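Local coordinates for protein DnaJ homolog subfamily C member 27-A (Xenopus laevis, PDB 6JMG) that binds GTP as a Rab-family small GTPase that also carries a DnaJ domain, and may help regulate the MEK/ERK pathway, at residues Arg16-Ser21 against Asn68-Ala73; Lys87-Val92 against Asp125-Ala130; Ile199-Glu204 against Cys249-Ser254; Lys239-Leu244 against Asp256-Val261. One frame throughout, in Å; residues are numbered along the deposited sequence.

Interaction 1. Residues Arg16-Ser21 against Asn68-Ala73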
loop_
_atom_site.group_PDB
_atom_site.type_symbol
_atom_site.label_atom_id
_atom_site.label_comp_id
_atom_site.label_asym_id
_atom_site.label_seq_id
_atom_site.Cartn_x
_atom_site.Cartn_y
_atom_site.Cartn_z
ATOM N N ARG A 16 -13.581 -1.432 -14.324
ATOM C CA ARG A 16 -13.497 -2.774 -13.766
ATOM C C ARG A 16 -12.307 -2.837 -12.824
ATOM O O ARG A 16 -11.160 -2.684 -13.257
ATOM C CB ARG A 16 -13.392 -3.820 -14.877
ATOM C CG ARG A 16 -14.336 -3.500 -16.048
ATOM C CD ARG A 16 -14.131 -4.373 -17.283
ATOM N NE ARG A 16 -15.167 -5.394 -17.399
ATOM C CZ ARG A 16 -16.378 -5.175 -17.904
ATOM N NH1 ARG A 16 -16.714 -3.963 -18.335
ATOM N NH2 ARG A 16 -17.260 -6.165 -17.969
ATOM N N ILE A 17 -12.575 -3.087 -11.539
ATOM C CA ILE A 17 -11.548 -3.073 -10.503
ATOM C C ILE A 17 -11.641 -4.366 -9.713
ATOM O O ILE A 17 -12.627 -5.102 -9.784
ATOM C CB ILE A 17 -11.664 -1.860 -9.550
ATOM C CG1 ILE A 17 -12.874 -2.012 -8.618
ATOM C CG2 ILE A 17 -11.804 -0.560 -10.322
ATOM C CD1 ILE A 17 -12.987 -0.893 -7.584
ATOM N N LYS A 18 -10.581 -4.622 -8.955
ATOM C CA LYS A 18 -10.389 -5.810 -8.139
ATOM C C LYS A 18 -10.117 -5.386 -6.693
ATOM O O LYS A 18 -9.251 -4.542 -6.441
ATOM C CB LYS A 18 -9.224 -6.636 -8.690
ATOM C CG LYS A 18 -8.756 -7.743 -7.757
ATOM C CD LYS A 18 -7.503 -8.450 -8.290
ATOM C CE LYS A 18 -7.310 -9.791 -7.617
ATOM N NZ LYS A 18 -5.939 -9.886 -7.092
ATOM N N VAL A 19 -10.869 -5.952 -5.752
ATOM C CA VAL A 19 -10.793 -5.626 -4.330
ATOM C C VAL A 19 -10.554 -6.919 -3.562
ATOM O O VAL A 19 -11.189 -7.946 -3.847
ATOM C CB VAL A 19 -12.082 -4.933 -3.836
ATOM C CG1 VAL A 19 -12.066 -4.801 -2.345
ATOM C CG2 VAL A 19 -12.284 -3.566 -4.520
ATOM N N ILE A 20 -9.616 -6.908 -2.629
ATOM C CA ILE A 20 -9.420 -8.058 -1.765
ATOM C C ILE A 20 -9.550 -7.633 -0.311
ATOM O O ILE A 20 -9.443 -6.451 0.033
ATOM C CB ILE A 20 -8.065 -8.731 -2.008
ATOM C CG1 ILE A 20 -6.943 -7.815 -1.571
ATOM C CG2 ILE A 20 -7.906 -9.105 -3.485
ATOM C CD1 ILE A 20 -5.613 -8.538 -1.571
ATOM N N SER A 21 -9.758 -8.624 0.550
ATOM C CA SER A 21 -9.819 -8.428 1.995
ATOM C C SER A 21 -8.685 -9.184 2.675
ATOM O O SER A 21 -8.399 -10.333 2.330
ATOM C CB SER A 21 -11.149 -8.935 2.544
ATOM O OG SER A 21 -11.216 -10.349 2.367
ATOM N N ASN A 68 -14.709 -6.598 -8.679
ATOM C CA ASN A 68 -14.395 -7.993 -8.420
ATOM C C ASN A 68 -13.838 -8.118 -7.012
ATOM O O ASN A 68 -12.754 -7.604 -6.722
ATOM C CB ASN A 68 -13.384 -8.520 -9.434
ATOM C CG ASN A 68 -13.921 -8.518 -10.848
ATOM O OD1 ASN A 68 -14.665 -9.417 -11.247
ATOM N ND2 ASN A 68 -13.556 -7.501 -11.610
ATOM N N ILE A 69 -14.558 -8.818 -6.149
ATOM C CA ILE A 69 -14.174 -8.964 -4.756
ATOM C C ILE A 69 -13.645 -10.375 -4.543
ATOM O O ILE A 69 -14.300 -11.352 -4.919
ATOM C CB ILE A 69 -15.353 -8.651 -3.817
ATOM C CG1 ILE A 69 -15.826 -7.205 -4.026
ATOM C CG2 ILE A 69 -14.938 -8.806 -2.366
ATOM C CD1 ILE A 69 -16.979 -6.748 -3.083
ATOM N N PHE A 70 -12.440 -10.469 -3.983
ATOM C CA PHE A 70 -11.821 -11.721 -3.552
ATOM C C PHE A 70 -11.717 -11.610 -2.041
ATOM O O PHE A 70 -10.722 -11.120 -1.502
ATOM C CB PHE A 70 -10.441 -11.938 -4.206
ATOM C CG PHE A 70 -10.503 -12.059 -5.697
ATOM C CD1 PHE A 70 -10.810 -10.952 -6.486
ATOM C CD2 PHE A 70 -10.269 -13.277 -6.318
ATOM C CE1 PHE A 70 -10.879 -11.060 -7.872
ATOM C CE2 PHE A 70 -10.326 -13.391 -7.687
ATOM C CZ PHE A 70 -10.636 -12.280 -8.468
ATOM N N ASP A 71 -12.752 -12.084 -1.365
ATOM C CA ASP A 71 -12.805 -12.071 0.088
ATOM C C ASP A 71 -11.939 -13.221 0.572
ATOM O O ASP A 71 -12.259 -14.383 0.303
ATOM C CB ASP A 71 -14.260 -12.198 0.534
ATOM C CG ASP A 71 -14.412 -12.375 2.032
ATOM O OD1 ASP A 71 -13.493 -12.024 2.792
ATOM O OD2 ASP A 71 -15.469 -12.878 2.450
ATOM N N MET A 72 -10.818 -12.907 1.242
ATOM C CA MET A 72 -9.842 -13.940 1.576
ATOM C C MET A 72 -10.101 -14.506 2.962
ATOM O O MET A 72 -10.594 -13.819 3.859
ATOM C CB MET A 72 -8.392 -13.416 1.528
ATOM C CG MET A 72 -7.949 -12.668 0.240
ATOM S SD MET A 72 -6.143 -12.413 0.055
ATOM C CE MET A 72 -5.694 -11.697 1.560
ATOM N N ALA A 73 -9.704 -15.762 3.140
ATOM C CA ALA A 73 -9.790 -16.429 4.427
ATOM C C ALA A 73 -8.585 -16.043 5.267
ATOM O O ALA A 73 -7.457 -15.991 4.769
ATOM C CB ALA A 73 -9.844 -17.938 4.218
#
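Asn68 meets Ile17 where two parallel strands of the Ras-type GTPase sheet, 15-22 and 63-72, run side by side. The backbone bonds come first: Asn68 N gives a nearly straight bond to Ile17 O (2.8 Å), Val19 N reaches Asn68 O (2.7 Å), and Phe70 N reaches Val19 O (2.8 Å); Ser21 N to Phe70 O is weak. Ile17 O is gripped twice: Asn68 ND2 also comes to it at 3.2 Å from above the carbonyl plane, while Asn68 OD1 turns to Tyr53 OH. With an alanine here the amide is gone, which would probably leave Ile17 O with one donor fewer and Tyr53 OH without this mate.

Among apolar contacts, Lys18 crosses Phe70 at about a right angle and sets CE over one face of the ring, toward its rim, 4.1 Å from the centroid; its NZ goes on to Lys87 O and Thr89 OG1. Ile20 CG2 packs on Phe70 CB (3.9 Å).

At the nucleotide end, Asp71 OD2, in a stretch thought to bind GTP, bonds Ser30 OG of the magnesium site. Ser21 OG, between its backbone N and carbonyl carbon (chi1 65°), accepts from Met72 N at 2.8 Å.

Interaction 2. Residues Lys87-Val92 against Asp125-Ala130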
loop_
_atom_site.group_PDB
_atom_site.type_symbol
_atom_site.label_atom_id
_atom_site.label_comp_id
_atom_site.label_asym_id
_atom_site.label_seq_id
_atom_site.Cartn_x
_atom_site.Cartn_y
_atom_site.Cartn_z
ATOM N N LYS A 87 -2.044 -10.316 -6.877
ATOM C CA LYS A 87 -1.606 -9.543 -8.032
ATOM C C LYS A 87 -2.750 -8.739 -8.654
ATOM O O LYS A 87 -3.917 -9.134 -8.624
ATOM C CB LYS A 87 -0.973 -10.447 -9.090
ATOM C CG LYS A 87 -1.516 -11.866 -9.152
ATOM C CD LYS A 87 -0.758 -12.712 -10.193
ATOM C CE LYS A 87 -1.447 -14.052 -10.450
ATOM N NZ LYS A 87 -0.828 -15.128 -9.627
ATOM N N ASP A 88 -2.384 -7.612 -9.257
ATOM C CA ASP A 88 -3.307 -6.744 -9.988
ATOM C C ASP A 88 -4.466 -6.297 -9.102
ATOM O O ASP A 88 -5.630 -6.326 -9.488
ATOM C CB ASP A 88 -3.803 -7.442 -11.261
ATOM C CG ASP A 88 -4.809 -6.611 -12.032
ATOM O OD1 ASP A 88 -4.497 -5.443 -12.370
ATOM O OD2 ASP A 88 -5.926 -7.123 -12.272
ATOM N N THR A 89 -4.134 -5.846 -7.905
ATOM C CA THR A 89 -5.134 -5.375 -6.959
ATOM C C THR A 89 -5.196 -3.857 -6.930
ATOM O O THR A 89 -4.162 -3.187 -6.871
ATOM C CB THR A 89 -4.813 -5.909 -5.573
ATOM O OG1 THR A 89 -4.863 -7.336 -5.620
ATOM C CG2 THR A 89 -5.806 -5.377 -4.551
ATOM N N GLN A 90 -6.416 -3.318 -6.942
ATOM C CA GLN A 90 -6.617 -1.875 -6.869
ATOM C C GLN A 90 -7.014 -1.384 -5.483
ATOM O O GLN A 90 -6.636 -0.269 -5.104
ATOM C CB GLN A 90 -7.715 -1.434 -7.833
ATOM C CG GLN A 90 -7.360 -1.439 -9.314
ATOM C CD GLN A 90 -7.239 -2.827 -9.882
ATOM O OE1 GLN A 90 -8.239 -3.510 -10.090
ATOM N NE2 GLN A 90 -6.011 -3.254 -10.142
ATOM N N GLY A 91 -7.737 -2.190 -4.716
ATOM C CA GLY A 91 -8.133 -1.810 -3.373
ATOM C C GLY A 91 -8.011 -2.994 -2.424
ATOM O O GLY A 91 -8.231 -4.138 -2.818
ATOM N N VAL A 92 -7.678 -2.683 -1.170
ATOM C CA VAL A 92 -7.544 -3.675 -0.101
ATOM C C VAL A 92 -8.371 -3.240 1.101
ATOM O O VAL A 92 -8.246 -2.101 1.571
ATOM C CB VAL A 92 -6.082 -3.844 0.338
ATOM C CG1 VAL A 92 -6.026 -4.642 1.644
ATOM C CG2 VAL A 92 -5.261 -4.490 -0.760
ATOM N N ASP A 125 2.063 1.249 -3.087
ATOM C CA ASP A 125 1.697 2.655 -3.023
ATOM C C ASP A 125 0.705 3.036 -4.098
ATOM O O ASP A 125 0.069 4.084 -3.980
ATOM C CB ASP A 125 2.928 3.556 -3.141
ATOM C CG ASP A 125 3.326 4.178 -1.819
ATOM O OD1 ASP A 125 3.070 3.561 -0.761
ATOM O OD2 ASP A 125 3.891 5.292 -1.843
ATOM N N ASN A 126 0.552 2.213 -5.131
ATOM C CA ASN A 126 -0.495 2.420 -6.117
ATOM C C ASN A 126 -1.744 1.603 -5.806
ATOM O O ASN A 126 -2.584 1.387 -6.686
ATOM C CB ASN A 126 0.030 2.094 -7.512
ATOM C CG ASN A 126 1.161 2.994 -7.916
ATOM O OD1 ASN A 126 1.243 4.141 -7.467
ATOM N ND2 ASN A 126 2.045 2.489 -8.769
ATOM N N ILE A 127 -1.880 1.161 -4.565
ATOM C CA ILE A 127 -3.030 0.410 -4.105
ATOM C C ILE A 127 -3.686 1.197 -2.984
ATOM O O ILE A 127 -2.999 1.680 -2.079
ATOM C CB ILE A 127 -2.619 -0.988 -3.626
ATOM C CG1 ILE A 127 -1.904 -1.716 -4.760
ATOM C CG2 ILE A 127 -3.851 -1.760 -3.163
ATOM C CD1 ILE A 127 -1.299 -3.056 -4.355
ATOM N N VAL A 128 -5.007 1.308 -3.043
ATOM C CA VAL A 128 -5.783 1.939 -1.987
ATOM C C VAL A 128 -6.077 0.925 -0.888
ATOM O O VAL A 128 -6.621 -0.157 -1.146
ATOM C CB VAL A 128 -7.079 2.512 -2.555
ATOM C CG1 VAL A 128 -7.974 2.981 -1.411
ATOM C CG2 VAL A 128 -6.764 3.628 -3.548
ATOM N N PHE A 129 -5.754 1.293 0.348
ATOM C CA PHE A 129 -6.017 0.484 1.526
ATOM C C PHE A 129 -7.046 1.189 2.392
ATOM O O PHE A 129 -6.874 2.365 2.735
ATOM C CB PHE A 129 -4.751 0.279 2.366
ATOM C CG PHE A 129 -3.816 -0.765 1.841
ATOM C CD1 PHE A 129 -2.977 -0.490 0.775
ATOM C CD2 PHE A 129 -3.745 -2.017 2.444
ATOM C CE1 PHE A 129 -2.097 -1.446 0.305
ATOM C CE2 PHE A 129 -2.873 -2.979 1.974
ATOM C CZ PHE A 129 -2.046 -2.695 0.902
ATOM N N ALA A 130 -8.077 0.461 2.791
ATOM C CA ALA A 130 -8.962 0.910 3.854
ATOM C C ALA A 130 -8.716 -0.009 5.041
ATOM O O ALA A 130 -8.981 -1.216 4.972
ATOM C CB ALA A 130 -10.419 0.900 3.408
#
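Val92 N donates to Val128 O at 2.7 Å, the shortest polar bond between these two pieces of chain. The donor lies nearly in line with the carbonyl, although the bond is bent at the hydrogen (N-H...O 152°). Two more bonds complete the parallel pairing: Val128 N to Gln90 O (3.1 Å), with the donor tilted from the carbonyl plane, and Ala130 N to Val92 O (2.8 Å), which is almost straight. Val92 thus uses both its N-H and its C=O on the same neighbouring strand, bonding the residues before and after its partner Phe129.

Val92 and Phe129 side chains lie next to each other and point the same way. Val92 CB sits over one face of the Phe129 ring, 3.9 Å from the centroid and shifted toward the rim at CD2 and CE2. With CG1 anti to the backbone N (chi1 168°), that methyl also lies on the same rim, 3.6 Å from Phe129 CD2, and CG2 is left to meet Ile127 CG2 at 3.9 Å. Lower down, Ile127 CG1 rests against Thr89 O, where the chain has not yet become strand.

The Gln90 amide is engaged outside this pairing: its OE1 accepts from Lys18 N of strand 15-22, and its NE2 makes weak bonds back to Asp88. Strand 91-97 lies between strand 15-22 and strand 128-134 in the GTPase sheet. Met114 of helix 107-117 packs on Val92, Ile127 and Phe129, whereas Phe178 and Ile182 of helix 171-187 pack on Val128.

Interaction 3. Residues Ile199-Glu204 against Cys249-Ser254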
loop_
_atom_site.group_PDB
_atom_site.type_symbol
_atom_site.label_atom_id
_atom_site.label_comp_id
_atom_site.label_asym_id
_atom_site.label_seq_id
_atom_site.Cartn_x
_atom_site.Cartn_y
_atom_site.Cartn_z
ATOM N N ILE A 199 1.409 18.719 -0.783
ATOM C CA ILE A 199 2.405 19.017 -1.809
ATOM C C ILE A 199 3.704 19.502 -1.162
ATOM O O ILE A 199 4.652 19.891 -1.853
ATOM C CB ILE A 199 1.819 20.028 -2.835
ATOM C CG1 ILE A 199 2.809 20.371 -3.961
ATOM C CG2 ILE A 199 1.333 21.293 -2.115
ATOM C CD1 ILE A 199 2.192 20.592 -5.323
ATOM N N GLY A 200 3.783 19.440 0.163
ATOM C CA GLY A 200 5.038 19.620 0.848
ATOM C C GLY A 200 5.965 18.449 0.566
ATOM O O GLY A 200 5.752 17.622 -0.324
ATOM N N PHE A 201 7.020 18.384 1.362
ATOM C CA PHE A 201 8.064 17.423 1.071
ATOM C C PHE A 201 8.836 17.160 2.347
ATOM O O PHE A 201 8.937 18.026 3.209
ATOM C CB PHE A 201 8.984 17.928 -0.048
ATOM C CG PHE A 201 9.427 19.344 0.135
ATOM C CD1 PHE A 201 10.478 19.646 0.991
ATOM C CD2 PHE A 201 8.784 20.376 -0.534
ATOM C CE1 PHE A 201 10.874 20.953 1.173
ATOM C CE2 PHE A 201 9.179 21.687 -0.365
ATOM C CZ PHE A 201 10.221 21.978 0.491
ATOM N N THR A 202 9.341 15.941 2.461
ATOM C CA THR A 202 10.227 15.545 3.545
ATOM C C THR A 202 11.403 16.502 3.711
ATOM O O THR A 202 11.797 17.220 2.786
ATOM C CB THR A 202 10.728 14.127 3.290
ATOM O OG1 THR A 202 9.597 13.307 2.980
ATOM C CG2 THR A 202 11.372 13.566 4.545
ATOM N N LYS A 203 11.928 16.530 4.938
ATOM C CA LYS A 203 13.222 17.142 5.210
ATOM C C LYS A 203 14.377 16.360 4.589
ATOM O O LYS A 203 15.309 16.964 4.040
ATOM C CB LYS A 203 13.436 17.250 6.720
ATOM C CG LYS A 203 14.698 18.006 7.098
ATOM C CD LYS A 203 15.484 17.332 8.218
ATOM C CE LYS A 203 16.587 18.254 8.737
ATOM N NZ LYS A 203 17.791 17.497 9.173
ATOM N N GLU A 204 14.375 15.022 4.708
ATOM C CA GLU A 204 15.475 14.265 4.114
ATOM C C GLU A 204 15.456 14.408 2.605
ATOM O O GLU A 204 16.518 14.396 1.965
ATOM C CB GLU A 204 15.450 12.787 4.537
ATOM C CG GLU A 204 14.237 11.980 4.132
ATOM C CD GLU A 204 14.508 10.478 3.973
ATOM O OE1 GLU A 204 15.691 10.061 4.019
ATOM O OE2 GLU A 204 13.522 9.723 3.794
ATOM N N CYS A 249 7.958 13.420 -5.393
ATOM C CA CYS A 249 8.576 14.480 -4.604
ATOM C C CYS A 249 8.265 15.833 -5.222
ATOM O O CYS A 249 8.601 16.091 -6.382
ATOM C CB CYS A 249 10.086 14.275 -4.542
ATOM S SG CYS A 249 10.938 15.513 -3.578
ATOM N N MET A 250 7.617 16.688 -4.444
ATOM C CA MET A 250 7.162 17.976 -4.937
ATOM C C MET A 250 8.155 19.095 -4.654
ATOM O O MET A 250 7.872 20.255 -4.970
ATOM C CB MET A 250 5.796 18.294 -4.331
ATOM C CG MET A 250 4.673 17.350 -4.756
ATOM S SD MET A 250 4.664 16.896 -6.506
ATOM C CE MET A 250 4.357 18.491 -7.252
ATOM N N ALA A 251 9.309 18.771 -4.078
ATOM C CA ALA A 251 10.290 19.784 -3.726
ATOM C C ALA A 251 10.927 20.382 -4.978
ATOM O O ALA A 251 11.135 19.682 -5.974
ATOM C CB ALA A 251 11.370 19.200 -2.823
ATOM N N PRO A 252 11.231 21.674 -4.969
ATOM C CA PRO A 252 11.844 22.290 -6.149
ATOM C C PRO A 252 13.234 21.733 -6.407
ATOM O O PRO A 252 14.022 21.516 -5.481
ATOM C CB PRO A 252 11.887 23.778 -5.788
ATOM C CG PRO A 252 11.777 23.820 -4.305
ATOM C CD PRO A 252 10.939 22.655 -3.915
ATOM N N GLY A 253 13.517 21.470 -7.681
ATOM C CA GLY A 253 14.788 20.900 -8.068
ATOM C C GLY A 253 14.891 19.391 -7.977
ATOM O O GLY A 253 15.950 18.843 -8.311
ATOM N N SER A 254 13.833 18.698 -7.544
ATOM C CA SER A 254 13.894 17.241 -7.461
ATOM C C SER A 254 14.067 16.587 -8.833
ATOM O O SER A 254 14.719 15.545 -8.945
ATOM C CB SER A 254 12.629 16.713 -6.781
ATOM O OG SER A 254 11.476 17.245 -7.417
#
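Met250 and Ala251 form the bumps here, and the chain from Ile199 to Phe201 bends to receive them. The Met250 side chain folds back on itself, bent at both chi2 (-42°) and chi3 (-64°), into a compact knob. Its CB lies over Ile199 O at 3.2 Å, its CG against Ile199 CG1 at 3.6 Å, and its end methyl CE against Ile199 CD1, also at 3.6 Å. The two side chains cross at about a right angle, though Ile199 is poorly ordered, so its half of the fit is less certain. Cut back to an alanine, this residue would lose CG and CE, and Ile199 CG1 and CD1 would probably be left without their partners.

The second bump is the Ala251 methyl, which rests on one face of the Phe201 ring, toward its rim. Ala251 CB stands 3.8 Å from the centroid and nearest CG. Further along, Phe201 CE2 comes to Pro252 CD at 4.1 Å. Ile209 of helix 203-213 also touches Ala251.

The contact lies at the surface and rests on van der Waals packing, with no polar bond between the two segments. Ala251 to Ser254 forms a type II turn, in which Ala251 O accepts from both Ser254 N (3.3 Å) and Ser254 OG (2.9 Å). It leads into helix 254-278, and belongs to the loop joining the two long helices of a J domain, the loop that in this family carries the His-Pro-Asp motif.

Interaction 4. Residues Lys239-Leu244 against Asp256-Val261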
loop_
_atom_site.group_PDB
_atom_site.type_symbol
_atom_site.label_atom_id
_atom_site.label_comp_id
_atom_site.label_asym_id
_atom_site.label_seq_id
_atom_site.Cartn_x
_atom_site.Cartn_y
_atom_site.Cartn_z
ATOM N N LYS A 239 17.076 3.702 -3.642
ATOM C CA LYS A 239 16.526 4.399 -2.487
ATOM C C LYS A 239 16.463 5.897 -2.726
ATOM O O LYS A 239 15.527 6.557 -2.259
ATOM C CB LYS A 239 17.348 4.098 -1.230
ATOM C CG LYS A 239 17.069 2.732 -0.633
ATOM C CD LYS A 239 18.128 2.305 0.365
ATOM C CE LYS A 239 19.483 2.910 0.058
ATOM N NZ LYS A 239 20.580 2.218 0.801
ATOM N N LEU A 240 17.381 6.414 -3.541
ATOM C CA LEU A 240 17.294 7.796 -3.987
ATOM C C LEU A 240 16.177 7.985 -5.012
ATOM O O LEU A 240 15.469 8.996 -4.983
ATOM C CB LEU A 240 18.641 8.221 -4.569
ATOM C CG LEU A 240 19.718 8.528 -3.533
ATOM C CD1 LEU A 240 21.097 8.706 -4.171
ATOM C CD2 LEU A 240 19.321 9.758 -2.734
ATOM N N ALA A 241 15.991 7.022 -5.915
ATOM C CA ALA A 241 14.923 7.139 -6.900
ATOM C C ALA A 241 13.551 7.220 -6.247
ATOM O O ALA A 241 12.701 8.013 -6.681
ATOM C CB ALA A 241 14.975 5.978 -7.889
ATOM N N VAL A 242 13.281 6.373 -5.251
ATOM C CA VAL A 242 11.977 6.483 -4.588
ATOM C C VAL A 242 11.884 7.784 -3.805
ATOM O O VAL A 242 10.796 8.344 -3.636
ATOM C CB VAL A 242 11.676 5.270 -3.688
ATOM C CG1 VAL A 242 11.994 3.982 -4.415
ATOM C CG2 VAL A 242 12.418 5.372 -2.376
ATOM N N LEU A 243 13.019 8.291 -3.325
ATOM C CA LEU A 243 13.003 9.502 -2.524
ATOM C C LEU A 243 12.765 10.731 -3.394
ATOM O O LEU A 243 11.994 11.621 -3.020
ATOM C CB LEU A 243 14.329 9.619 -1.758
ATOM C CG LEU A 243 14.484 10.722 -0.707
ATOM C CD1 LEU A 243 13.488 10.540 0.442
ATOM C CD2 LEU A 243 15.911 10.730 -0.184
ATOM N N LEU A 244 13.358 10.766 -4.587
ATOM C CA LEU A 244 13.491 12.003 -5.340
ATOM C C LEU A 244 12.694 12.065 -6.632
ATOM O O LEU A 244 12.735 13.098 -7.310
ATOM C CB LEU A 244 14.952 12.239 -5.686
ATOM C CG LEU A 244 15.881 12.376 -4.510
ATOM C CD1 LEU A 244 17.258 12.533 -5.061
ATOM C CD2 LEU A 244 15.478 13.570 -3.692
ATOM N N ASP A 256 15.940 17.738 -11.243
ATOM C CA ASP A 256 17.363 17.779 -11.582
ATOM C C ASP A 256 18.151 16.832 -10.690
ATOM O O ASP A 256 19.109 16.189 -11.139
ATOM C CB ASP A 256 17.920 19.197 -11.468
ATOM C CG ASP A 256 17.100 20.205 -12.234
ATOM O OD1 ASP A 256 17.039 20.102 -13.480
ATOM O OD2 ASP A 256 16.515 21.099 -11.580
ATOM N N ALA A 257 17.750 16.729 -9.427
ATOM C CA ALA A 257 18.386 15.776 -8.534
ATOM C C ALA A 257 18.162 14.351 -9.009
ATOM O O ALA A 257 19.095 13.536 -9.021
ATOM C CB ALA A 257 17.841 15.957 -7.125
ATOM N N PHE A 258 16.929 14.031 -9.418
ATOM C CA PHE A 258 16.668 12.707 -9.960
ATOM C C PHE A 258 17.515 12.437 -11.200
ATOM O O PHE A 258 18.211 11.423 -11.281
ATOM C CB PHE A 258 15.202 12.557 -10.291
ATOM C CG PHE A 258 14.871 11.219 -10.858
ATOM C CD1 PHE A 258 15.014 10.072 -10.082
ATOM C CD2 PHE A 258 14.441 11.094 -12.158
ATOM C CE1 PHE A 258 14.707 8.849 -10.584
ATOM C CE2 PHE A 258 14.142 9.844 -12.678
ATOM C CZ PHE A 258 14.272 8.728 -11.891
ATOM N N LYS A 259 17.507 13.368 -12.157
ATOM C CA LYS A 259 18.341 13.224 -13.344
ATOM C C LYS A 259 19.809 13.021 -12.970
ATOM O O LYS A 259 20.521 12.231 -13.611
ATOM C CB LYS A 259 18.171 14.455 -14.242
ATOM C CG LYS A 259 18.996 14.414 -15.526
ATOM C CD LYS A 259 18.848 15.693 -16.358
ATOM C CE LYS A 259 17.420 16.261 -16.289
ATOM N NZ LYS A 259 17.011 17.032 -17.516
ATOM N N ALA A 260 20.279 13.707 -11.925
ATOM C CA ALA A 260 21.681 13.583 -11.551
ATOM C C ALA A 260 21.965 12.203 -10.991
ATOM O O ALA A 260 23.001 11.593 -11.293
ATOM C CB ALA A 260 22.055 14.664 -10.539
ATOM N N VAL A 261 21.040 11.695 -10.183
ATOM C CA VAL A 261 21.171 10.355 -9.629
ATOM C C VAL A 261 21.151 9.311 -10.749
ATOM O O VAL A 261 21.969 8.376 -10.774
ATOM C CB VAL A 261 20.063 10.141 -8.580
ATOM C CG1 VAL A 261 19.726 8.681 -8.419
ATOM C CG2 VAL A 261 20.507 10.739 -7.260
#
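Phe258 on one helix packs against Ala241 and Leu244 on the other, in the antiparallel helix pair that forms the body of a J domain. The axes of the short segments 239-244 and 256-261 run at 165° to each other and come within 9.6 Å, and apolar side chains fill the space between them.

Phe258 can be followed outward. Its CB lies 3.9 Å from Leu244 O, at the C-terminal end of helix 230-244. From there CG stands anti to the backbone N (chi1 180°), which sets the ring beside Ala241. CE1 then lies 3.9 Å from Ala241 CB and 4.1 Å from Ala241 CA. The methyl meets the ring at its edge, in the plane, so the phenyl presents a rim and not a face to the alanine. Tyr237 and His245 of the same chain also touch Phe258, the histidine ring inclined to it at about 55°.

Deeper in the interface, Leu240 and Leu244, one turn apart, point at Ala257 and Val261, likewise one turn apart. Leu244 CD1 reaches across to Ala257 CB at 4.0 Å and more loosely to Val261 CG2. Helices 203-213 and 218-222 close in on these leucines, Ile209 and Ile212 meeting Leu244 and Leu222 meeting Leu240. Val261 meets Leu240 with both branches: CG1 lies 4.0 Å from Leu240 CB, and CG2 sits 3.7 Å from Leu240 CD1.

How the interactions relate
From the N terminus, interaction 1 closes first, bringing strand 63-72 back beside strand 15-22 after an excursion through helix 29-38 and strand 51-60. Interaction 2 follows in series, joining the next two strands of the same sheet after 32 intervening residues. The pair touch through Lys18, whose backbone N meets Gln90 OE1, so together they span four neighbouring strands of the GTPase sheet. Interactions 3 and 4 come later, in the J-domain region, and cross along the chain: 239-244 lies inside the loop closed by interaction 3, while 256-261 lies beyond it. Leu243 and Leu244 pack against segments of interaction 3. Interactions 2 and 4 approach to about 8 Å between nearest atoms without touching.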